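Local structure of outer membrane protein Omp121 (Bacteroides thetaiotaomicron, 5FQ8) at residues B[105-110]-B[383-387]; B[194-200]-B[338-342]; B[580-586]-B[653-659]; B[696-702]-B[726-732]. The protein probably takes up nutrients across the bacterial outer membrane as a TonB-dependent receptor, and binds calcium and magnesium ions. All blocks are in the same frame, centred on the assembly; numbering follows the deposited sequence.

Contact 1: B[105-110]-B[383-387]; sequences DGVPLN and RFYGK
The plug domain of this TonB-dependent receptor meets its barrel wall where loop 105-110 runs past strand 383-387, and Leu109, Asn110, Val107 and Asp105 touch Arg383, Tyr385 and Lys387. Alternate strand residues make the contact, as expected of a barrel strand with one face inward: the ring of Phe384 instead meets Phe384 and Tyr314 of the second subunit. Leu109 supplies the apolar middle. Its CD1 methyl sits over one face of the Tyr385 ring, 4.1 Å from the centroid and 22° off the normal, which satisfies a CH-pi contact; the same CD1 is 3.4 Å from Arg383 NH2. Arg383 reaches inward with CG opposite the backbone N (chi1 174°) and an extended chain, and its NH2 gives a weak bond of 3.0 Å to Asn110 O. OD1 of Asn110 stands over a face of that guanidinium. The stronger partner of Arg383 is Asp407 on the adjacent strand, while Asn110 ND2 binds Glu456. At the other end, Val107 CG2 packs 3.6 Å from Lys387 CB, and Lys387 NZ donates to Asp105 O; the modelled 2.5 Å is too short to trust as a length at this resolution. NZ also binds Gln389 OE1. With a leucine in place of Lys387, Asp105 O and Gln389 OE1 would probably both be left without their ammonium donor. Because both cross-contact bonds run from barrel side chains to plug carbonyl oxygens, the chemistry implies an attachment to the course of the plug backbone, with polar ends further tied by Asp407 and Glu456.

Contact 2: B[194-200]-B[338-342]; sequences FQNEFGM and PRDIS
Arg339 curls back into loop 194-200 and carries the tight half of this contact, meeting Phe194, Gln195 and Asn196 at once. Bends at chi2 (-61°) and chi3 (-54°) turn its guanidinium to face them. NE donates to Gln195 O at 2.9 Å, with that oxygen in the guanidinium plane; NH2 donates to Asn196 OD1, also at 2.9 Å, that oxygen standing well out of the plane. One guanidinium face is covered by Phe194, whose CG lies 3.8 Å above its centre, ring and guanidinium being 31° apart. Asn244 OD1 takes NH1, so all three nitrogens have acceptors. Gln195 O and Asn196 OD1 would probably lose these donors, and Phe194 the group it covers, were Arg339 an alanine. The second anchor is Asp340: its OD1 accepts Met200 N at 2.9 Å, the donor coming from above the carboxylate plane, while OD2 pairs with Lys236. Beside it Met200 CB packs 3.5 Å from Pro338 CB, the two side chains pointing the same way. Arg339, Asp340 and Met200 are buried, whereas Phe194 and Asn196 form a partly exposed flank; packing is also looser at Met200 CE, 4.4 Å from Ile341 CD1. The fold element here is a type I beta turn, Pro338 to Ile341, closed by Ile341 N on Pro338 O at 3.2 Å and packed against the loop that carries Glu197, which with Asp850 binds calcium in a determined structure of this protein, though that ion is not bound to this chain here.

Contact 3: B[580-586]-B[653-659]; sequences DVITFGK and NMAFFKN
Ala655 CB touches both Phe584 CB and Thr583 CB, each 3.9 Å away, at the centre of a classic beta bulge in which Thr583 and Phe584 both face Ala655. The strands are antiparallel, 170° between their directions, as neighbouring strands of a TonB-dependent receptor barrel should be. On the other face of the pair, Ile582 CG1 lies alongside Phe656 at 4.1 Å from CD1, both side chains pointing the same way, and Met654 CG comes close over Gly585 CA. Next along, Val581 CG1 is 3.7 Å from Phe657 CE1. The other branch of Val581 lies at the edge of the same ring, and Phe656 CB rests over the centre of one of its faces. The backbone gives the evidence for the bulge: Ala655 O takes Phe584 N at 3.2 Å and, weakly, Thr583 N, so one carbonyl serves two successive amides. Beyond it the pairing is regular, Lys586 and Asn653 exchanging N-H and carbonyl in both directions. The side chain of Lys586 leaves the contact, its NZ binding Ser567 OG and the carbonyl of Lys38. Phe584 and Lys586 also touch Ile569 of strand 558-569, while Met654 and Phe656 touch strand 661-680, so the pair is flanked by a strand on each side. Past the strand ends a sound backbone bond remains, Phe657 N to Val581 O. The polar edge is looser: the salt bridge between Asp580 OD1 and Lys658 NZ is long, 3.8 Å. Thr583 OG1, anti to its own carbonyl carbon (chi1 -51°), points to the turn, where it accepts a weak 3.3 Å bond from Asn659 N.

Contact 4: B[696-702]-B[726-732]; sequences KIRNRGI and KNWSKVI
Ile697 lays its CD1 methyl against both branches of Val731, 3.5 Å from CG2 and 3.6 Å from CG1, the two side chains running the same way. Its chi2 of -84° turns CD1 across to the partner. Further along that face, Asn699 OD1 accepts Asn727 ND2 at 2.9 Å with an N-H...O angle of 162°. The donor lies in the carbonyl plane on a lone pair and the amides are nearly coplanar, which helps hold both in their orientation. A water also donates to Asn699 OD1, so that oxygen holds two partners, and Asn727 OD1 is taken by Tyr668 OH. The opposite face is charged and aromatic. Arg698 runs beside Lys730, NH2 resting 3.4 Å from the CD methylene; the ends bring two positive charges within 4.3 Å (NH2 to NZ), a cost that the partly exposed setting probably eases. Trp728 turns a ring edge to Gly701, CE3 being 3.9 Å from CA, while Lys726 CG covers one ring face. Alternating hydrogen-bonded and non-hydrogen-bonded pairs join the backbones, among them Arg698 N on Lys730 O at 2.8 Å and Lys726 N on Ile702 O at 3.1 Å, with strand directions 162° apart. This is the far part of the hairpin made by strands 697-712 and 716-731. On its other side strand 697-702 bonds through its backbone to Thr672, Arg670 and Tyr668 of strand 661-680; the face bearing Ile697 and Asn699 turns to Leu94 and Ser92 of a plug loop, with Asn699 ND2 on Val91 O, while Val761 packs against Ile697 and Val731.

How the contacts relate
Contacts 1, 3 and 4 all reach the barrel: contacts 3 and 4 pair neighbouring strands within the wall, whereas contact 1 joins the wall to the plug. Contacts 3 and 4 come nearest one another, with about 12 Å between closest atoms and 31 Å between centres; contact 1 is about 22 Å from contact 3 and 21 Å from contact 4 by closest atoms. Contact 2 stands apart, its centre 53 Å from that of contact 1 and on the opposite side of the chain's centre, although nested in sequence inside the loop that contact 1 closes. It alone holds a calcium-site residue, Glu197, whose ion is not bound to this chain here. At contact 1, the Lys387 side chain is about 11 Å from a bound 3-decanoyloxypropyl decanoate.

Contact 1: B[105-110]-B[383-387]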
# COMPACT_ATOMS: atom_id res chain seq x y z
N ASP B 105 31.11 -11.43 21.13
CA ASP B 105 31.87 -11.29 22.38
C ASP B 105 31.41 -11.98 23.66
O ASP B 105 31.45 -11.34 24.70
CB ASP B 105 31.99 -9.80 22.74
CG ASP B 105 33.27 -9.15 22.21
OD1 ASP B 105 34.32 -9.80 22.18
OD2 ASP B 105 33.20 -7.96 21.83
N GLY B 106 30.99 -13.25 23.65
CA GLY B 106 30.74 -14.05 22.48
C GLY B 106 29.25 -14.32 22.46
O GLY B 106 28.74 -15.25 23.09
N VAL B 107 28.55 -13.45 21.75
CA VAL B 107 27.11 -13.53 21.58
C VAL B 107 26.83 -13.64 20.09
O VAL B 107 27.47 -12.93 19.30
CB VAL B 107 26.41 -12.29 22.16
CG1 VAL B 107 24.92 -12.32 21.82
CG2 VAL B 107 26.67 -12.21 23.64
N PRO B 108 25.93 -14.51 19.65
CA PRO B 108 25.63 -14.59 18.23
C PRO B 108 25.23 -13.23 17.68
O PRO B 108 24.53 -12.46 18.32
CB PRO B 108 24.47 -15.58 18.18
CG PRO B 108 24.69 -16.45 19.35
CD PRO B 108 25.26 -15.57 20.41
N LEU B 109 25.70 -12.96 16.48
CA LEU B 109 25.43 -11.71 15.79
C LEU B 109 24.41 -11.94 14.68
O LEU B 109 24.46 -12.96 14.00
CB LEU B 109 26.71 -11.14 15.20
CG LEU B 109 26.62 -9.80 14.50
CD1 LEU B 109 26.50 -8.75 15.55
CD2 LEU B 109 27.84 -9.56 13.63
N ASN B 110 23.50 -11.00 14.50
CA ASN B 110 22.54 -11.14 13.42
C ASN B 110 23.26 -10.94 12.09
O ASN B 110 23.98 -9.96 11.90
CB ASN B 110 21.39 -10.15 13.57
CG ASN B 110 20.44 -10.19 12.39
OD1 ASN B 110 20.47 -9.31 11.54
ND2 ASN B 110 19.61 -11.22 12.32
N ARG B 383 20.16 0.01 13.89
CA ARG B 383 20.41 -1.28 14.52
C ARG B 383 21.12 -1.10 15.84
O ARG B 383 22.13 -0.40 15.91
CB ARG B 383 21.26 -2.18 13.61
CG ARG B 383 21.67 -3.48 14.27
CD ARG B 383 22.36 -4.39 13.28
NE ARG B 383 22.72 -5.66 13.88
CZ ARG B 383 23.49 -6.55 13.27
NH1 ARG B 383 23.94 -6.28 12.07
NH2 ARG B 383 23.80 -7.69 13.87
N PHE B 384 20.64 -1.78 16.87
CA PHE B 384 21.28 -1.77 18.18
C PHE B 384 21.54 -3.21 18.62
O PHE B 384 20.64 -4.04 18.58
CB PHE B 384 20.41 -1.05 19.21
CG PHE B 384 20.82 -1.32 20.61
CD1 PHE B 384 21.88 -0.65 21.17
CD2 PHE B 384 20.16 -2.26 21.37
CE1 PHE B 384 22.28 -0.91 22.47
CE2 PHE B 384 20.56 -2.53 22.66
CZ PHE B 384 21.62 -1.86 23.21
N TYR B 385 22.77 -3.49 19.03
CA TYR B 385 23.06 -4.80 19.58
C TYR B 385 24.04 -4.65 20.73
O TYR B 385 24.71 -3.63 20.85
CB TYR B 385 23.60 -5.76 18.52
CG TYR B 385 24.90 -5.36 17.87
CD1 TYR B 385 24.93 -4.43 16.85
CD2 TYR B 385 26.09 -5.95 18.26
CE1 TYR B 385 26.12 -4.09 16.26
CE2 TYR B 385 27.27 -5.61 17.68
CZ TYR B 385 27.29 -4.68 16.67
OH TYR B 385 28.48 -4.33 16.08
N GLY B 386 24.10 -5.65 21.59
CA GLY B 386 25.07 -5.61 22.66
C GLY B 386 25.01 -6.84 23.54
O GLY B 386 24.32 -7.81 23.23
N LYS B 387 25.75 -6.79 24.65
CA LYS B 387 25.73 -7.91 25.58
C LYS B 387 26.01 -7.42 26.99
O LYS B 387 26.50 -6.32 27.20
CB LYS B 387 26.74 -8.98 25.19
CG LYS B 387 28.14 -8.68 25.60
CD LYS B 387 28.83 -9.94 26.06
CE LYS B 387 30.12 -9.64 26.78
NZ LYS B 387 30.90 -10.87 27.07

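Contact 2: B[194-200]-B[338-342]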
# COMPACT_ATOMS: atom_id res chain seq x y z
N PHE B 194 34.12 -5.96 -26.79
CA PHE B 194 33.14 -5.65 -27.81
C PHE B 194 33.72 -5.83 -29.20
O PHE B 194 34.93 -5.79 -29.40
CB PHE B 194 32.65 -4.22 -27.67
CG PHE B 194 31.99 -3.95 -26.38
CD1 PHE B 194 30.81 -4.59 -26.06
CD2 PHE B 194 32.54 -3.06 -25.49
CE1 PHE B 194 30.19 -4.35 -24.87
CE2 PHE B 194 31.91 -2.81 -24.30
CZ PHE B 194 30.74 -3.46 -23.98
N GLN B 195 32.82 -6.01 -30.15
CA GLN B 195 33.15 -5.91 -31.56
C GLN B 195 33.05 -4.45 -31.96
O GLN B 195 32.13 -3.76 -31.55
CB GLN B 195 32.19 -6.78 -32.36
CG GLN B 195 31.82 -6.23 -33.71
CD GLN B 195 30.55 -5.43 -33.68
OE1 GLN B 195 30.42 -4.46 -34.40
NE2 GLN B 195 29.61 -5.83 -32.85
N ASN B 196 34.00 -3.97 -32.73
CA ASN B 196 33.93 -2.61 -33.26
C ASN B 196 33.93 -2.62 -34.78
O ASN B 196 34.41 -1.68 -35.41
CB ASN B 196 35.07 -1.72 -32.74
CG ASN B 196 34.95 -1.43 -31.24
OD1 ASN B 196 34.10 -0.66 -30.81
ND2 ASN B 196 35.85 -1.99 -30.46
N GLU B 197 33.39 -3.67 -35.38
CA GLU B 197 33.39 -3.81 -36.82
C GLU B 197 32.10 -3.34 -37.47
O GLU B 197 32.13 -2.72 -38.54
CB GLU B 197 33.66 -5.27 -37.19
CG GLU B 197 34.26 -5.48 -38.56
CD GLU B 197 34.53 -6.93 -38.87
OE1 GLU B 197 34.56 -7.75 -37.93
OE2 GLU B 197 34.72 -7.26 -40.06
N PHE B 198 30.96 -3.58 -36.82
CA PHE B 198 29.65 -3.26 -37.38
C PHE B 198 28.86 -2.39 -36.42
O PHE B 198 29.01 -2.49 -35.20
CB PHE B 198 28.86 -4.53 -37.70
CG PHE B 198 29.69 -5.62 -38.32
CD1 PHE B 198 29.87 -5.68 -39.69
CD2 PHE B 198 30.27 -6.60 -37.53
CE1 PHE B 198 30.62 -6.67 -40.25
CE2 PHE B 198 31.01 -7.60 -38.09
CZ PHE B 198 31.19 -7.64 -39.45
N GLY B 199 27.98 -1.54 -36.96
CA GLY B 199 27.25 -0.59 -36.18
C GLY B 199 25.77 -0.86 -36.11
O GLY B 199 25.29 -1.99 -36.31
N MET B 200 25.02 0.19 -35.80
CA MET B 200 23.59 0.09 -35.54
C MET B 200 22.86 -0.54 -36.71
O MET B 200 22.97 -0.08 -37.84
CB MET B 200 23.02 1.48 -35.27
CG MET B 200 21.51 1.55 -35.15
SD MET B 200 21.01 3.21 -34.81
CE MET B 200 21.98 4.09 -35.99
N PRO B 338 24.21 0.56 -29.76
CA PRO B 338 25.05 0.27 -30.92
C PRO B 338 26.48 0.70 -30.67
O PRO B 338 26.74 1.65 -29.93
CB PRO B 338 24.41 1.11 -32.03
CG PRO B 338 23.05 1.38 -31.58
CD PRO B 338 23.13 1.49 -30.10
N ARG B 339 27.41 -0.00 -31.30
CA ARG B 339 28.82 0.31 -31.12
C ARG B 339 29.20 1.67 -31.63
O ARG B 339 30.28 2.14 -31.32
CB ARG B 339 29.70 -0.72 -31.81
CG ARG B 339 29.45 -2.14 -31.40
CD ARG B 339 29.69 -2.34 -29.93
NE ARG B 339 31.02 -1.89 -29.57
CZ ARG B 339 31.28 -0.96 -28.66
NH1 ARG B 339 30.30 -0.40 -28.00
NH2 ARG B 339 32.53 -0.61 -28.42
N ASP B 340 28.34 2.33 -32.41
CA ASP B 340 28.70 3.62 -32.98
C ASP B 340 28.11 4.80 -32.24
O ASP B 340 28.43 5.94 -32.58
CB ASP B 340 28.26 3.67 -34.44
CG ASP B 340 26.78 3.45 -34.59
OD1 ASP B 340 26.32 2.32 -34.33
OD2 ASP B 340 26.08 4.41 -34.96
N ILE B 341 27.25 4.57 -31.26
CA ILE B 341 26.46 5.61 -30.62
C ILE B 341 27.20 6.14 -29.40
O ILE B 341 27.75 5.36 -28.61
CB ILE B 341 25.08 5.07 -30.22
CG1 ILE B 341 24.31 4.64 -31.46
CG2 ILE B 341 24.31 6.13 -29.47
CD1 ILE B 341 24.19 5.72 -32.49
N SER B 342 27.23 7.45 -29.25
CA SER B 342 27.91 8.08 -28.13
C SER B 342 27.00 8.09 -26.91
O SER B 342 26.02 8.84 -26.88
CB SER B 342 28.32 9.50 -28.51
OG SER B 342 28.89 10.18 -27.41

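Contact 3: B[580-586]-B[653-659]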
# COMPACT_ATOMS: atom_id res chain seq x y z
N ASP B 580 64.50 -28.51 18.09
CA ASP B 580 65.17 -27.24 17.71
C ASP B 580 65.21 -27.10 16.20
O ASP B 580 65.53 -26.04 15.68
CB ASP B 580 66.57 -27.06 18.31
CG ASP B 580 67.00 -25.61 18.36
OD1 ASP B 580 66.13 -24.75 18.65
OD2 ASP B 580 68.19 -25.31 18.12
N VAL B 581 64.85 -28.17 15.49
CA VAL B 581 64.59 -28.09 14.06
C VAL B 581 63.09 -28.07 13.85
O VAL B 581 62.58 -27.42 12.94
CB VAL B 581 65.25 -29.25 13.30
CG1 VAL B 581 64.45 -29.61 12.06
CG2 VAL B 581 66.64 -28.87 12.89
N ILE B 582 62.38 -28.76 14.73
CA ILE B 582 60.93 -28.86 14.70
C ILE B 582 60.40 -27.96 15.81
O ILE B 582 60.41 -28.33 16.98
CB ILE B 582 60.47 -30.30 14.87
CG1 ILE B 582 61.17 -31.19 13.86
CG2 ILE B 582 58.98 -30.40 14.70
CD1 ILE B 582 60.95 -32.62 14.12
N THR B 583 59.93 -26.77 15.44
CA THR B 583 59.38 -25.86 16.44
C THR B 583 58.09 -26.41 17.03
O THR B 583 57.86 -26.30 18.24
CB THR B 583 59.11 -24.50 15.82
OG1 THR B 583 60.26 -24.03 15.12
CG2 THR B 583 58.74 -23.51 16.89
N PHE B 584 57.24 -26.99 16.20
CA PHE B 584 55.91 -27.39 16.62
C PHE B 584 55.47 -28.56 15.76
O PHE B 584 55.75 -28.60 14.56
CB PHE B 584 54.93 -26.21 16.51
CG PHE B 584 53.58 -26.47 17.12
CD1 PHE B 584 53.45 -26.66 18.48
CD2 PHE B 584 52.45 -26.48 16.33
CE1 PHE B 584 52.22 -26.89 19.05
CE2 PHE B 584 51.21 -26.71 16.89
CZ PHE B 584 51.09 -26.91 18.25
N GLY B 585 54.82 -29.54 16.39
CA GLY B 585 54.32 -30.71 15.71
C GLY B 585 53.13 -31.27 16.45
O GLY B 585 53.28 -31.87 17.52
N LYS B 586 51.94 -31.08 15.88
CA LYS B 586 50.66 -31.39 16.52
C LYS B 586 49.82 -32.19 15.55
O LYS B 586 49.71 -31.82 14.38
CB LYS B 586 49.95 -30.10 16.91
CG LYS B 586 48.51 -30.22 17.30
CD LYS B 586 47.85 -28.86 17.16
CE LYS B 586 46.43 -28.83 17.69
NZ LYS B 586 46.40 -28.79 19.19
N ASN B 653 49.73 -30.26 11.87
CA ASN B 653 50.25 -28.91 11.96
C ASN B 653 51.69 -28.99 12.44
O ASN B 653 51.96 -29.57 13.50
CB ASN B 653 49.39 -28.08 12.91
CG ASN B 653 49.83 -26.64 13.01
OD1 ASN B 653 50.47 -26.11 12.11
ND2 ASN B 653 49.47 -25.99 14.10
N MET B 654 52.63 -28.44 11.66
CA MET B 654 54.03 -28.45 12.05
C MET B 654 54.69 -27.12 11.72
O MET B 654 54.40 -26.50 10.70
CB MET B 654 54.81 -29.57 11.37
CG MET B 654 54.50 -30.95 11.86
SD MET B 654 55.58 -32.14 11.11
CE MET B 654 55.02 -33.64 11.85
N ALA B 655 55.61 -26.71 12.59
CA ALA B 655 56.43 -25.54 12.35
C ALA B 655 57.89 -25.93 12.50
O ALA B 655 58.22 -26.91 13.16
CB ALA B 655 56.08 -24.40 13.31
N PHE B 656 58.77 -25.17 11.85
CA PHE B 656 60.19 -25.48 11.85
C PHE B 656 61.00 -24.20 11.95
O PHE B 656 60.51 -23.11 11.66
CB PHE B 656 60.61 -26.25 10.59
CG PHE B 656 59.75 -27.43 10.27
CD1 PHE B 656 59.96 -28.64 10.89
CD2 PHE B 656 58.75 -27.33 9.32
CE1 PHE B 656 59.18 -29.73 10.59
CE2 PHE B 656 57.97 -28.42 9.01
CZ PHE B 656 58.18 -29.62 9.65
N PHE B 657 62.26 -24.36 12.35
CA PHE B 657 63.26 -23.30 12.34
C PHE B 657 62.72 -22.01 12.94
O PHE B 657 62.69 -20.96 12.30
CB PHE B 657 63.77 -23.06 10.92
CG PHE B 657 64.09 -24.32 10.17
CD1 PHE B 657 64.76 -25.37 10.78
CD2 PHE B 657 63.71 -24.47 8.85
CE1 PHE B 657 65.04 -26.53 10.09
CE2 PHE B 657 63.98 -25.63 8.15
CZ PHE B 657 64.65 -26.66 8.76
N LYS B 658 62.28 -22.11 14.19
CA LYS B 658 61.68 -21.01 14.95
C LYS B 658 60.60 -20.29 14.14
O LYS B 658 60.65 -19.08 13.91
CB LYS B 658 62.75 -20.00 15.41
CG LYS B 658 63.84 -20.60 16.26
CD LYS B 658 63.44 -20.76 17.71
CE LYS B 658 64.51 -21.54 18.48
NZ LYS B 658 65.88 -20.96 18.37
N ASN B 659 59.61 -21.08 13.70
CA ASN B 659 58.44 -20.59 12.97
C ASN B 659 58.78 -19.99 11.61
O ASN B 659 57.95 -19.29 11.04
CB ASN B 659 57.65 -19.58 13.79
CG ASN B 659 56.55 -20.21 14.56
OD1 ASN B 659 55.45 -20.43 14.04
ND2 ASN B 659 56.81 -20.52 15.82

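Contact 4: B[696-702]-B[726-732]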
# COMPACT_ATOMS: atom_id res chain seq x y z
N LYS B 696 21.56 -37.20 2.58
CA LYS B 696 22.85 -36.65 2.96
C LYS B 696 23.40 -35.75 1.87
O LYS B 696 23.45 -36.14 0.70
CB LYS B 696 23.83 -37.78 3.25
CG LYS B 696 23.43 -38.66 4.40
CD LYS B 696 24.27 -39.91 4.49
CE LYS B 696 23.79 -40.74 5.63
NZ LYS B 696 24.73 -41.79 5.99
N ILE B 697 23.79 -34.56 2.26
CA ILE B 697 24.62 -33.70 1.43
C ILE B 697 26.04 -33.80 1.95
O ILE B 697 26.31 -33.44 3.11
CB ILE B 697 24.11 -32.25 1.46
CG1 ILE B 697 22.63 -32.22 1.18
CG2 ILE B 697 24.84 -31.42 0.43
CD1 ILE B 697 22.34 -32.22 -0.25
N ARG B 698 26.94 -34.30 1.13
CA ARG B 698 28.29 -34.63 1.55
C ARG B 698 29.27 -33.59 1.04
O ARG B 698 29.20 -33.17 -0.12
CB ARG B 698 28.69 -36.01 1.07
CG ARG B 698 29.96 -36.52 1.67
CD ARG B 698 30.23 -37.92 1.24
NE ARG B 698 30.55 -37.97 -0.17
CZ ARG B 698 30.63 -39.09 -0.87
NH1 ARG B 698 30.40 -40.25 -0.29
NH2 ARG B 698 30.94 -39.04 -2.15
N ASN B 699 30.16 -33.15 1.93
CA ASN B 699 31.28 -32.29 1.58
C ASN B 699 32.55 -32.93 2.13
O ASN B 699 32.69 -33.10 3.34
CB ASN B 699 31.10 -30.87 2.13
CG ASN B 699 30.06 -30.09 1.37
OD1 ASN B 699 30.32 -29.56 0.30
ND2 ASN B 699 28.87 -30.02 1.93
N ARG B 700 33.45 -33.31 1.23
CA ARG B 700 34.75 -33.88 1.55
C ARG B 700 35.83 -33.05 0.88
O ARG B 700 35.62 -32.52 -0.22
CB ARG B 700 34.92 -35.32 1.06
CG ARG B 700 34.11 -36.38 1.76
CD ARG B 700 34.58 -37.78 1.36
NE ARG B 700 34.96 -37.91 -0.05
CZ ARG B 700 35.06 -39.07 -0.69
NH1 ARG B 700 34.80 -40.20 -0.05
NH2 ARG B 700 35.41 -39.10 -1.97
N GLY B 701 36.99 -32.96 1.50
CA GLY B 701 38.08 -32.26 0.86
C GLY B 701 39.34 -32.15 1.68
O GLY B 701 39.54 -32.86 2.67
N ILE B 702 40.18 -31.23 1.25
CA ILE B 702 41.51 -31.01 1.81
C ILE B 702 41.68 -29.52 2.04
O ILE B 702 41.39 -28.71 1.16
CB ILE B 702 42.62 -31.52 0.87
CG1 ILE B 702 42.34 -32.93 0.39
CG2 ILE B 702 43.94 -31.51 1.57
CD1 ILE B 702 43.32 -33.38 -0.66
N LYS B 726 40.45 -27.98 -1.68
CA LYS B 726 39.75 -28.77 -2.70
C LYS B 726 38.60 -29.48 -2.01
O LYS B 726 38.84 -30.33 -1.14
CB LYS B 726 40.68 -29.76 -3.38
CG LYS B 726 40.13 -30.37 -4.66
CD LYS B 726 41.15 -31.24 -5.35
CE LYS B 726 40.56 -31.94 -6.54
NZ LYS B 726 41.60 -32.46 -7.47
N ASN B 727 37.37 -29.14 -2.38
CA ASN B 727 36.18 -29.71 -1.77
C ASN B 727 35.44 -30.57 -2.78
O ASN B 727 35.28 -30.18 -3.94
CB ASN B 727 35.24 -28.63 -1.24
CG ASN B 727 34.05 -29.21 -0.49
OD1 ASN B 727 34.20 -29.76 0.60
ND2 ASN B 727 32.86 -29.08 -1.06
N TRP B 728 34.98 -31.73 -2.33
CA TRP B 728 34.15 -32.62 -3.13
C TRP B 728 32.72 -32.55 -2.61
O TRP B 728 32.44 -32.94 -1.47
CB TRP B 728 34.68 -34.05 -3.08
CG TRP B 728 35.80 -34.36 -4.03
CD1 TRP B 728 35.70 -34.81 -5.31
CD2 TRP B 728 37.20 -34.28 -3.75
NE1 TRP B 728 36.95 -35.00 -5.85
CE2 TRP B 728 37.88 -34.68 -4.91
CE3 TRP B 728 37.94 -33.89 -2.64
CZ2 TRP B 728 39.26 -34.70 -4.99
CZ3 TRP B 728 39.31 -33.92 -2.71
CH2 TRP B 728 39.96 -34.31 -3.88
N SER B 729 31.82 -32.05 -3.44
CA SER B 729 30.41 -31.88 -3.10
C SER B 729 29.58 -32.99 -3.71
O SER B 729 29.74 -33.31 -4.89
CB SER B 729 29.89 -30.54 -3.61
OG SER B 729 28.56 -30.34 -3.23
N LYS B 730 28.69 -33.58 -2.92
CA LYS B 730 27.80 -34.58 -3.50
C LYS B 730 26.55 -34.71 -2.64
O LYS B 730 26.63 -35.23 -1.53
CB LYS B 730 28.50 -35.92 -3.63
CG LYS B 730 27.69 -36.99 -4.33
CD LYS B 730 28.38 -38.34 -4.23
CE LYS B 730 28.04 -39.25 -5.39
NZ LYS B 730 28.37 -40.65 -5.13
N VAL B 731 25.42 -34.25 -3.17
CA VAL B 731 24.13 -34.74 -2.70
C VAL B 731 24.14 -36.24 -2.81
O VAL B 731 24.54 -36.77 -3.84
CB VAL B 731 23.00 -34.13 -3.54
CG1 VAL B 731 21.65 -34.48 -2.95
CG2 VAL B 731 23.16 -32.64 -3.66
N ILE B 732 23.75 -36.94 -1.76
CA ILE B 732 23.81 -38.39 -1.78
C ILE B 732 22.48 -39.00 -2.19
O ILE B 732 22.42 -39.88 -3.04
CB ILE B 732 24.30 -38.95 -0.43
CG1 ILE B 732 25.82 -38.87 -0.38
CG2 ILE B 732 23.87 -40.38 -0.26
CD1 ILE B 732 26.43 -39.69 0.72
O HOH W 1 31.24 -36.08 -1.47
O HOH W 2 28.59 -28.39 -1.59